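Local coordinates for protein YohF (Salmonella typhimurium, PDB 6WON) that probably catalyses an oxidation-reduction, consistent with acetoin dehydrogenase activity, as a member of the short-chain dehydrogenase/reductase family, at residues Val6-Ala11 against Glu74-Arg79; Gly17-Leu22 against Gly214-Ile219; Leu23-Gln26 against Asp30-Ile33; Arg126-Gln131 against His176-Asn181; Val223-Leu226 against Gly230-Tyr233. All coordinates share one frame; numbering follows the deposited sequence.

Interaction 1 (Val6-Ala11 against Glu74-Arg79); sequences VAIVTA and EHLIQR
Ile8, Leu76 and Ile77 meet through aliphatic branches, so no flat face or edge enters the touching surface. The flat groups of the helix lie elsewhere: Gln78 NE2 donates to Glu74 OE2 at 2.8 Å from above the carboxylate plane, 39° out of it, and Glu74 OE2 in turn lies 25° out of the Gln78 amide plane. The contact belongs to a Rossmann-type sheet with helices on both sides. Strand 6-9 is an inner strand of the parallel sheet, and helix 71-80 lies over one face of it. Ile8 is the residue that reaches this helix, whereas Val9 points away from it.

Ile8 sends out two branches. Its CG1 stands anti to the carbonyl carbon (chi1 -73°), and the chain runs on to CD1, which presses on Ile77; CG2, anti to the backbone N, faces Leu76. Ile8 and Leu76 approach tip to tip, Ile8 CG2 lying 4.1 Å from Leu76 CD2. Ile8 and Ile77 instead cross at about a right angle. All three residues are buried, and the contact is wholly apolar, with no hydrogen bond between strand and helix.

Neighbouring elements close the seam: Leu76 also touches Thr34 of strand 30-35 and Ile59 of strand 56-60, and Ile77 packs on Ile123 of helix 103-131. Arg79 forms a salt bridge with Glu57 of strand 56-60, and Glu74 OE1 is hydrogen-bonded to His127 of helix 103-131. The tightest point is Ile8 CD1 against Ile77 CG1, at 3.5 Å closer than carbons usually pack.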
# COMPACT_ATOMS: atom_id res chain seq x y z
N VAL B 6 26.20 20.36 -6.32
CA VAL B 6 26.77 19.74 -5.13
C VAL B 6 25.80 18.70 -4.61
O VAL B 6 24.61 18.98 -4.44
CB VAL B 6 27.10 20.79 -4.05
CG1 VAL B 6 27.48 20.10 -2.73
CG2 VAL B 6 28.23 21.70 -4.52
N ALA B 7 26.31 17.50 -4.35
CA ALA B 7 25.58 16.45 -3.67
C ALA B 7 26.23 16.18 -2.32
O ALA B 7 27.45 16.04 -2.23
CB ALA B 7 25.55 15.15 -4.48
N ILE B 8 25.41 16.11 -1.27
CA ILE B 8 25.88 15.67 0.03
C ILE B 8 25.26 14.32 0.34
O ILE B 8 24.05 14.13 0.17
CB ILE B 8 25.56 16.71 1.11
CG1 ILE B 8 26.51 17.90 0.92
CG2 ILE B 8 25.73 16.09 2.50
CD1 ILE B 8 26.14 19.09 1.73
N VAL B 9 26.10 13.36 0.72
CA VAL B 9 25.67 12.01 1.04
C VAL B 9 26.17 11.73 2.45
O VAL B 9 27.39 11.73 2.70
CB VAL B 9 26.23 10.98 0.05
CG1 VAL B 9 25.64 9.61 0.34
CG2 VAL B 9 25.97 11.41 -1.40
N THR B 10 25.24 11.48 3.37
CA THR B 10 25.67 11.19 4.73
C THR B 10 26.16 9.75 4.84
O THR B 10 25.73 8.86 4.10
CB THR B 10 24.54 11.43 5.74
OG1 THR B 10 23.45 10.53 5.48
CG2 THR B 10 24.04 12.86 5.64
N ALA B 11 27.09 9.54 5.77
CA ALA B 11 27.65 8.22 6.05
C ALA B 11 28.21 7.59 4.77
O ALA B 11 28.01 6.40 4.51
CB ALA B 11 26.62 7.30 6.72
N GLU B 74 25.65 21.96 7.89
CA GLU B 74 25.76 23.36 7.51
C GLU B 74 27.21 23.74 7.23
O GLU B 74 27.49 24.52 6.31
CB GLU B 74 25.17 24.25 8.61
CG GLU B 74 25.39 25.74 8.40
CD GLU B 74 24.63 26.30 7.20
OE1 GLU B 74 23.69 25.64 6.72
OE2 GLU B 74 24.99 27.40 6.74
N HIS B 75 28.16 23.17 7.98
CA HIS B 75 29.56 23.48 7.74
C HIS B 75 30.03 22.90 6.41
O HIS B 75 30.79 23.56 5.67
CB HIS B 75 30.43 22.96 8.87
CG HIS B 75 30.07 23.52 10.21
ND1 HIS B 75 30.02 24.87 10.47
CD2 HIS B 75 29.73 22.90 11.37
CE1 HIS B 75 29.67 25.07 11.73
NE2 HIS B 75 29.49 23.89 12.30
N LEU B 76 29.61 21.68 6.09
CA LEU B 76 29.97 21.07 4.81
C LEU B 76 29.41 21.88 3.65
O LEU B 76 30.13 22.19 2.69
CB LEU B 76 29.47 19.62 4.77
CG LEU B 76 29.92 18.72 3.62
CD1 LEU B 76 31.43 18.74 3.47
CD2 LEU B 76 29.41 17.29 3.84
N ILE B 77 28.13 22.24 3.72
CA ILE B 77 27.53 23.09 2.70
C ILE B 77 28.36 24.35 2.50
O ILE B 77 28.68 24.74 1.37
CB ILE B 77 26.07 23.43 3.08
CG1 ILE B 77 25.22 22.16 3.13
CG2 ILE B 77 25.49 24.43 2.09
CD1 ILE B 77 23.82 22.39 3.69
N GLN B 78 28.73 25.01 3.61
CA GLN B 78 29.53 26.24 3.50
C GLN B 78 30.84 25.98 2.77
O GLN B 78 31.27 26.80 1.96
CB GLN B 78 29.79 26.83 4.89
CG GLN B 78 28.55 27.38 5.57
CD GLN B 78 27.89 28.51 4.80
OE1 GLN B 78 28.58 29.39 4.27
NE2 GLN B 78 26.56 28.49 4.73
N ARG B 79 31.49 24.85 3.05
CA ARG B 79 32.75 24.56 2.37
C ARG B 79 32.52 24.33 0.89
O ARG B 79 33.30 24.81 0.05
CB ARG B 79 33.43 23.36 3.02
CG ARG B 79 34.25 23.73 4.25
CD ARG B 79 34.43 22.55 5.18
NE ARG B 79 35.12 21.45 4.52
CZ ARG B 79 35.31 20.25 5.07
NH1 ARG B 79 34.86 20.01 6.29
NH2 ARG B 79 35.96 19.30 4.40

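Interaction 2 (Gly17-Leu22 against Gly214-Ile219); sequences GKACAL and GSTHEI
Ala19 packs its methyl group against Thr216: Ala19 CB lies 3.6 Å from Thr216 OG1 and 3.7 Å from Thr216 CB. The two side chains face each other where helix 15-27, the first helix of the Rossmann fold, meets the opening turn of helix 216-226. The Thr216 hydroxyl sits between its own backbone N and carbonyl carbon (chi1 58°), the crowded position, which turns OG1 to the alanine. Ala19 CB also comes to 4.3 Å from His217 N. The small side chain lets the helices approach closely, the CA atoms of Ala19 and His217 being 5.9 Å apart.

A capping box closes the start of helix 216-226. Ser215, at the N-cap, accepts through OG from Glu218 N at 3.0 Å; in return Ser215 N gives a nearly straight bond to Glu218 OE1 (172°), met on the anti side but 30° out of the carboxylate plane. Glu218 is further held by a salt bridge from its OE2 to Arg212, and the same oxygen is bonded by Ser232 of the second subunit. The His217 CB points away from helix 15-27, and its NE2 is bonded to Glu229 of that second subunit.

Nothing polar is exchanged between the two segments, so this partly exposed contact rests on van der Waals touching of one methyl and one threonine. The directional bonds hold the helix start and the subunit interface instead, and probably fix where Thr216 stands against Ala19.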
# COMPACT_ATOMS: atom_id res chain seq x y z
N GLY B 17 26.19 4.53 1.16
CA GLY B 17 26.55 5.94 1.06
C GLY B 17 27.76 6.16 0.17
O GLY B 17 27.77 7.07 -0.67
N LYS B 18 28.79 5.33 0.34
CA LYS B 18 29.99 5.47 -0.49
C LYS B 18 29.67 5.26 -1.97
O LYS B 18 30.13 6.02 -2.84
CB LYS B 18 31.06 4.49 -0.03
CG LYS B 18 32.26 4.39 -0.95
CD LYS B 18 33.27 3.40 -0.40
CE LYS B 18 34.48 3.29 -1.31
NZ LYS B 18 35.52 2.39 -0.73
N ALA B 19 28.90 4.21 -2.28
CA ALA B 19 28.53 3.95 -3.67
C ALA B 19 27.78 5.14 -4.27
O ALA B 19 28.08 5.55 -5.40
CB ALA B 19 27.72 2.65 -3.76
N CYS B 20 26.83 5.72 -3.53
CA CYS B 20 26.13 6.91 -4.01
C CYS B 20 27.10 8.06 -4.24
O CYS B 20 27.05 8.73 -5.28
CB CYS B 20 25.03 7.34 -3.03
SG CYS B 20 23.71 6.13 -2.78
N ALA B 21 27.98 8.31 -3.28
CA ALA B 21 28.88 9.45 -3.40
C ALA B 21 29.77 9.33 -4.64
O ALA B 21 30.00 10.31 -5.36
CB ALA B 21 29.73 9.59 -2.14
N LEU B 22 30.28 8.13 -4.89
CA LEU B 22 31.21 7.94 -6.00
C LEU B 22 30.48 7.99 -7.34
O LEU B 22 31.01 8.53 -8.32
CB LEU B 22 31.95 6.61 -5.83
CG LEU B 22 33.01 6.57 -4.71
CD1 LEU B 22 33.78 5.25 -4.76
CD2 LEU B 22 33.97 7.73 -4.82
N GLY B 214 21.55 -7.67 -2.33
CA GLY B 214 21.90 -6.68 -3.33
C GLY B 214 23.30 -6.15 -3.14
O GLY B 214 23.91 -6.29 -2.08
N SER B 215 23.83 -5.56 -4.21
CA SER B 215 25.07 -4.79 -4.13
C SER B 215 24.75 -3.34 -3.78
O SER B 215 23.62 -2.88 -3.95
CB SER B 215 25.83 -4.85 -5.46
OG SER B 215 25.15 -4.07 -6.43
N THR B 216 25.77 -2.62 -3.31
CA THR B 216 25.56 -1.19 -3.07
C THR B 216 25.36 -0.43 -4.37
O THR B 216 24.60 0.54 -4.42
CB THR B 216 26.72 -0.59 -2.27
OG1 THR B 216 27.95 -0.81 -2.98
CG2 THR B 216 26.82 -1.24 -0.89
N HIS B 217 26.02 -0.86 -5.45
CA HIS B 217 25.77 -0.24 -6.75
C HIS B 217 24.30 -0.36 -7.16
O HIS B 217 23.74 0.57 -7.75
CB HIS B 217 26.67 -0.86 -7.83
CG HIS B 217 26.37 -0.36 -9.20
ND1 HIS B 217 26.67 0.93 -9.60
CD2 HIS B 217 25.77 -0.95 -10.27
CE1 HIS B 217 26.29 1.11 -10.85
NE2 HIS B 217 25.74 -0.02 -11.28
N GLU B 218 23.64 -1.47 -6.80
CA GLU B 218 22.24 -1.63 -7.18
C GLU B 218 21.31 -0.66 -6.44
O GLU B 218 20.17 -0.45 -6.89
CB GLU B 218 21.80 -3.10 -6.98
CG GLU B 218 22.32 -4.01 -8.10
CD GLU B 218 22.27 -5.52 -7.80
OE1 GLU B 218 22.31 -5.94 -6.62
OE2 GLU B 218 22.22 -6.29 -8.78
N ILE B 219 21.75 -0.06 -5.34
CA ILE B 219 21.02 1.07 -4.76
C ILE B 219 21.49 2.39 -5.35
O ILE B 219 20.68 3.24 -5.72
CB ILE B 219 21.16 1.08 -3.22
CG1 ILE B 219 20.73 -0.25 -2.62
CG2 ILE B 219 20.33 2.22 -2.64
CD1 ILE B 219 19.30 -0.64 -2.99

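Interaction 3 (Leu23-Gln26 against Asp30-Ile33); sequences LLAQ and DIGI
Ile31 leaves strand 30-35 with CB directed at helix 15-27, and from there each further carbon of its longer branch finds the helix. CG1, placed anti to the carbonyl carbon (chi1 -71°), lies 3.6 Å from Ala25 CB and 3.8 Å from Ala25 N. Rotation about CB-CG1 (chi2 -56°) brings CD1 to Leu24: Ile31 CD1 is 3.8 Å from Leu24 CB and just as far from Ala25 N. The isoleucine thus rests on the backbone between two successive helix residues, touching the methyl of one and the first side-chain carbon of the other. One turn earlier, Ala21 O comes against CG1 as well.

These elements are part of the beta-alpha-beta crossover of strand 6-9, helix 15-27 and strand 30-35 with which the Rossmann fold begins. Only a short turn separates helix from strand here, and the backbones pass close, with 6.1 Å between the CA atoms of Ala25 and Asp30. Leu24 points the rest of its side chain on to Ala7 and Val9 of strand 6-9, so it spans from Ile31 to the neighbouring strand. Ala25 also touches Ala49 of helix 39-50. The CB of Asp30 points away from the helix, and its OD1 accepts from Arg55 N.

All three touching residues are buried and no hydrogen bond crosses between the segments. Across this contact helix and strand meet mainly through aliphatic carbons, while the polar backbone groups of the strand are engaged within the sheet, with Ala7, Val9, Arg55 and Glu57.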
# COMPACT_ATOMS: atom_id res chain seq x y z
N LEU B 23 29.28 7.44 -7.42
CA LEU B 23 28.54 7.51 -8.67
C LEU B 23 28.14 8.94 -8.98
O LEU B 23 28.24 9.38 -10.14
CB LEU B 23 27.32 6.60 -8.62
CG LEU B 23 26.56 6.39 -9.92
CD1 LEU B 23 27.52 6.07 -11.11
CD2 LEU B 23 25.54 5.29 -9.71
N LEU B 24 27.73 9.70 -7.96
CA LEU B 24 27.36 11.09 -8.19
C LEU B 24 28.57 11.91 -8.60
O LEU B 24 28.47 12.75 -9.51
CB LEU B 24 26.70 11.68 -6.93
CG LEU B 24 25.32 11.11 -6.59
CD1 LEU B 24 24.80 11.60 -5.22
CD2 LEU B 24 24.32 11.40 -7.71
N ALA B 25 29.72 11.68 -7.97
CA ALA B 25 30.97 12.30 -8.42
C ALA B 25 31.26 11.93 -9.87
O ALA B 25 31.55 12.80 -10.70
CB ALA B 25 32.12 11.88 -7.51
N GLN B 26 31.17 10.64 -10.21
CA GLN B 26 31.37 10.24 -11.60
C GLN B 26 30.38 10.93 -12.53
O GLN B 26 30.71 11.21 -13.69
CB GLN B 26 31.25 8.72 -11.73
CG GLN B 26 31.61 8.17 -13.11
CD GLN B 26 31.45 6.67 -13.19
OE1 GLN B 26 31.26 6.00 -12.17
NE2 GLN B 26 31.53 6.13 -14.38
N ASP B 30 30.15 17.88 -7.54
CA ASP B 30 30.97 18.06 -6.35
C ASP B 30 30.29 17.34 -5.19
O ASP B 30 29.06 17.31 -5.11
CB ASP B 30 31.16 19.55 -6.03
CG ASP B 30 32.08 20.25 -7.00
OD1 ASP B 30 32.88 19.56 -7.67
OD2 ASP B 30 32.01 21.50 -7.09
N ILE B 31 31.09 16.75 -4.30
CA ILE B 31 30.59 15.78 -3.34
C ILE B 31 30.94 16.21 -1.92
O ILE B 31 32.10 16.51 -1.62
CB ILE B 31 31.16 14.37 -3.60
CG1 ILE B 31 30.56 13.79 -4.87
CG2 ILE B 31 30.90 13.46 -2.42
CD1 ILE B 31 29.06 13.75 -4.86
N GLY B 32 29.94 16.21 -1.03
CA GLY B 32 30.17 16.24 0.40
C GLY B 32 29.98 14.87 1.01
O GLY B 32 28.97 14.20 0.76
N ILE B 33 30.95 14.46 1.83
CA ILE B 33 31.00 13.14 2.45
C ILE B 33 31.00 13.33 3.96
O ILE B 33 31.83 14.08 4.49
CB ILE B 33 32.27 12.38 2.01
CG1 ILE B 33 32.18 11.96 0.54
CG2 ILE B 33 32.57 11.19 2.91
CD1 ILE B 33 33.52 12.05 -0.20

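Interaction 4 (Arg126-Gln131 against His176-Asn181); sequences RHMIKQ and HHILVN
Ile129 and His176 form the CH-pi part of this contact, in which the last turns of helix 103-131 close over the start of strand 178-185 in the Rossmann-type sheet. Ile129 CG1 stands over one face of the imidazole, 3.6 Å from its centroid and 18° off the ring normal. Ile129 CD1 lies on the same face, just beyond the CD2-NE2 rim, 3.5 Å from His176 CD2, and Ile129 CG2 lies at the opposite, ND1-CE1 rim. Although the CB of Ile129 does not aim straight at the strand, the CG1 branch, anti to the carbonyl carbon (chi1 -69°), carries it across the ring.

The apolar part is buried deeper. Met128 and Ile178 cross obliquely: Ile178 CD1 is 3.7 Å from Met128 CB, and the extended methionine continues past, bringing SD to 4.1 Å from Ile178 CG1. Ile178 CD1 also reaches Ile129 CG1, at 4.0 Å, joining the two halves of the contact. Both Met128 and Ile178 lean on Ile137 of strand 135-140, and Ile178 on Leu173 of helix 153-173.

The third subunit also reaches this place. Ile129 packs on Ile99 of that subunit, and Arg126 NH2 bonds the carbonyl oxygen of the same residue.

No direct hydrogen bond joins the two segments. One water bridges them, donating to His176 O at 2.8 Å and only weakly to Met128 O at 3.3 Å.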
# COMPACT_ATOMS: atom_id res chain seq x y z
N ARG B 126 16.70 24.54 3.27
CA ARG B 126 16.86 25.99 3.42
C ARG B 126 17.84 26.55 2.39
O ARG B 126 17.60 27.62 1.82
CB ARG B 126 17.34 26.34 4.84
CG ARG B 126 16.24 26.38 5.88
CD ARG B 126 16.81 26.25 7.30
NE ARG B 126 15.79 25.87 8.28
CZ ARG B 126 16.04 25.28 9.45
NH1 ARG B 126 17.28 24.97 9.81
NH2 ARG B 126 15.03 24.98 10.27
N HIS B 127 18.94 25.84 2.13
CA HIS B 127 19.89 26.32 1.14
C HIS B 127 19.32 26.22 -0.26
O HIS B 127 19.53 27.11 -1.09
CB HIS B 127 21.21 25.56 1.24
CG HIS B 127 22.07 26.01 2.38
ND1 HIS B 127 23.06 26.97 2.24
CD2 HIS B 127 22.08 25.66 3.69
CE1 HIS B 127 23.64 27.18 3.41
NE2 HIS B 127 23.07 26.39 4.30
N MET B 128 18.60 25.13 -0.55
CA MET B 128 18.02 24.94 -1.87
C MET B 128 17.00 26.03 -2.18
O MET B 128 16.93 26.53 -3.32
CB MET B 128 17.35 23.57 -1.97
CG MET B 128 18.33 22.40 -1.97
SD MET B 128 17.43 20.87 -1.76
CE MET B 128 18.78 19.68 -1.81
N ILE B 129 16.20 26.41 -1.19
CA ILE B 129 15.22 27.48 -1.39
C ILE B 129 15.93 28.79 -1.67
O ILE B 129 15.62 29.49 -2.64
CB ILE B 129 14.30 27.58 -0.17
CG1 ILE B 129 13.39 26.35 -0.10
CG2 ILE B 129 13.51 28.88 -0.23
CD1 ILE B 129 12.75 26.15 1.27
N LYS B 130 16.90 29.14 -0.81
CA LYS B 130 17.67 30.36 -0.99
C LYS B 130 18.37 30.39 -2.34
O LYS B 130 18.39 31.43 -3.02
CB LYS B 130 18.68 30.52 0.15
CG LYS B 130 19.21 31.93 0.28
CD LYS B 130 20.43 32.02 1.19
CE LYS B 130 21.18 33.33 0.94
NZ LYS B 130 22.65 33.13 0.79
N GLN B 131 18.97 29.27 -2.75
CA GLN B 131 19.65 29.22 -4.05
C GLN B 131 18.68 29.46 -5.20
O GLN B 131 19.07 29.98 -6.25
CB GLN B 131 20.34 27.87 -4.24
CG GLN B 131 21.62 27.69 -3.43
CD GLN B 131 21.85 26.24 -3.06
OE1 GLN B 131 22.58 25.94 -2.11
NE2 GLN B 131 21.21 25.31 -3.79
N HIS B 176 9.26 24.94 -4.43
CA HIS B 176 10.64 25.36 -4.66
C HIS B 176 11.36 24.46 -5.65
O HIS B 176 12.59 24.52 -5.74
CB HIS B 176 11.39 25.40 -3.33
CG HIS B 176 10.66 26.12 -2.24
ND1 HIS B 176 10.41 27.47 -2.28
CD2 HIS B 176 10.13 25.67 -1.07
CE1 HIS B 176 9.75 27.82 -1.19
NE2 HIS B 176 9.58 26.75 -0.43
N HIS B 177 10.63 23.62 -6.38
CA HIS B 177 11.21 22.69 -7.34
C HIS B 177 12.21 21.75 -6.66
O HIS B 177 13.25 21.39 -7.22
CB HIS B 177 11.85 23.44 -8.51
CG HIS B 177 10.91 24.41 -9.15
ND1 HIS B 177 9.91 24.02 -10.01
CD2 HIS B 177 10.80 25.76 -9.04
CE1 HIS B 177 9.23 25.08 -10.41
NE2 HIS B 177 9.75 26.15 -9.84
N ILE B 178 11.88 21.34 -5.43
CA ILE B 178 12.62 20.32 -4.69
C ILE B 178 11.81 19.03 -4.76
O ILE B 178 10.68 18.96 -4.27
CB ILE B 178 12.86 20.75 -3.23
CG1 ILE B 178 13.74 22.01 -3.18
CG2 ILE B 178 13.51 19.62 -2.45
CD1 ILE B 178 13.71 22.74 -1.84
N LEU B 179 12.39 18.00 -5.36
CA LEU B 179 11.73 16.70 -5.46
C LEU B 179 12.28 15.80 -4.36
O LEU B 179 13.50 15.77 -4.14
CB LEU B 179 11.96 16.06 -6.83
CG LEU B 179 11.76 16.97 -8.06
CD1 LEU B 179 11.92 16.18 -9.37
CD2 LEU B 179 10.41 17.68 -8.03
N VAL B 180 11.39 15.10 -3.65
CA VAL B 180 11.77 14.33 -2.47
C VAL B 180 11.22 12.92 -2.61
O VAL B 180 10.00 12.72 -2.71
CB VAL B 180 11.27 14.98 -1.18
CG1 VAL B 180 11.80 14.21 0.04
CG2 VAL B 180 11.71 16.43 -1.13
N ASN B 181 12.12 11.93 -2.57
CA ASN B 181 11.71 10.54 -2.69
C ASN B 181 12.48 9.71 -1.68
O ASN B 181 13.53 10.11 -1.19
CB ASN B 181 11.96 10.00 -4.10
CG ASN B 181 11.12 10.70 -5.15
OD1 ASN B 181 9.93 10.40 -5.29
ND2 ASN B 181 11.73 11.62 -5.89
O HOH W 1 14.41 26.58 -5.49

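Interaction 5 (Val223-Leu226 against Gly230-Tyr233); sequences VAWL and GASY
Ala231 seats its methyl over one face of the Trp225 indole, and this is the tight part of the contact. CB lies 3.6 Å from the centroid of the six-membered ring and 10° off the ring normal, a CH-pi contact. The same methyl is pinched from the backbone side, with Trp225 O 3.4 Å from Ala231 CB and Leu226 CA 3.7 Å from it. Trp225 CG is anti to the backbone N (chi1 177°), which swings the indole beside its own carbonyl, so that ring and carbonyl oxygen frame one methyl. Gly230 has no side chain but contributes its carbonyl: O is 3.7 Å from Trp225 CZ2, approaching the ring obliquely.

The looser part lies at Leu226, whose CB points away and whose CD2 comes only to 4.4 Å from Ala231 CB. Past Ala231 the loop leaves the helix: the CB of Ser232, a partly exposed residue, points away from the helix, and the Tyr233 ring leads away. Ser232 OG bonds Glu229 O within the chain, and Tyr233 OH bonds Arg212 O of the second subunit. Trp225 is tied there too, NE1 bonding Ser221 and its ring meeting Trp225 of that subunit with planes at about 35°.

Within the chain, between the segments, Ser228 OG bonds Trp225 O. Helix 216-226 rests with Val223 and Leu226 on strands 135-140 and 178-185 and with Val223 and Ala224 on helix 15-27, while the loop proceeds to strand 238-241, the last of the sheet within this chain.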
# COMPACT_ATOMS: atom_id res chain seq x y z
N VAL B 223 19.52 5.88 -6.98
CA VAL B 223 19.74 7.20 -6.38
C VAL B 223 20.30 8.17 -7.42
O VAL B 223 19.85 9.33 -7.50
CB VAL B 223 20.68 7.07 -5.16
CG1 VAL B 223 21.11 8.46 -4.70
CG2 VAL B 223 19.99 6.31 -4.02
N ALA B 224 21.27 7.72 -8.22
CA ALA B 224 21.79 8.56 -9.30
C ALA B 224 20.70 8.97 -10.29
O ALA B 224 20.63 10.13 -10.70
CB ALA B 224 22.91 7.85 -10.05
N TRP B 225 19.85 8.02 -10.69
CA TRP B 225 18.79 8.36 -11.64
C TRP B 225 17.87 9.43 -11.06
O TRP B 225 17.49 10.37 -11.77
CB TRP B 225 17.98 7.12 -12.04
CG TRP B 225 16.85 7.52 -12.96
CD1 TRP B 225 16.94 7.77 -14.31
CD2 TRP B 225 15.48 7.78 -12.60
NE1 TRP B 225 15.71 8.14 -14.80
CE2 TRP B 225 14.80 8.17 -13.78
CE3 TRP B 225 14.77 7.73 -11.40
CZ2 TRP B 225 13.45 8.49 -13.79
CZ3 TRP B 225 13.42 8.04 -11.42
CH2 TRP B 225 12.77 8.42 -12.60
N LEU B 226 17.53 9.32 -9.77
CA LEU B 226 16.69 10.32 -9.12
C LEU B 226 17.32 11.70 -9.08
O LEU B 226 16.61 12.70 -8.93
CB LEU B 226 16.36 9.87 -7.70
CG LEU B 226 15.35 8.72 -7.60
CD1 LEU B 226 15.29 8.18 -6.19
CD2 LEU B 226 13.96 9.19 -8.04
N GLY B 230 16.11 13.21 -16.06
CA GLY B 230 14.98 12.35 -16.41
C GLY B 230 13.98 12.13 -15.29
O GLY B 230 12.84 11.73 -15.56
N ALA B 231 14.38 12.37 -14.03
CA ALA B 231 13.50 12.13 -12.89
C ALA B 231 12.69 13.37 -12.49
O ALA B 231 12.13 13.40 -11.38
CB ALA B 231 14.32 11.63 -11.70
N SER B 232 12.58 14.36 -13.37
CA SER B 232 11.95 15.63 -13.01
C SER B 232 10.45 15.51 -12.69
O SER B 232 9.87 16.48 -12.21
CB SER B 232 12.16 16.64 -14.13
OG SER B 232 12.13 15.98 -15.38
N TYR B 233 9.81 14.37 -12.95
CA TYR B 233 8.39 14.22 -12.62
C TYR B 233 8.16 13.26 -11.47
O TYR B 233 7.00 12.99 -11.13
CB TYR B 233 7.60 13.77 -13.86
CG TYR B 233 6.15 14.24 -13.87
CD1 TYR B 233 5.84 15.60 -13.82
CD2 TYR B 233 5.10 13.32 -13.91
CE1 TYR B 233 4.52 16.03 -13.84
CE2 TYR B 233 3.78 13.75 -13.93
CZ TYR B 233 3.49 15.10 -13.89
OH TYR B 233 2.17 15.54 -13.91

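Interactions 1 and 3 are buried and aliphatic, on neighbouring strands 6-9 and 30-35, which share backbone hydrogen bonds between Ala7 and Asp30 and between Ala7 and Gly32. Interactions 2 and 3 both use helix 15-27, and 2 and 5 both use helix 216-226; Cys20 against Val223 joins those helices. Interaction 2 is a surface contact, a methyl against a threonine beside capping bonds, whereas the partly buried interaction 4 and the buried interaction 5 each place an aliphatic group over a ring. Interaction 4 is linked to 1 by the Glu74-His127 bond and to 5 by Leu179. Interactions 2 and 5 touch the second subunit, interaction 4 the third.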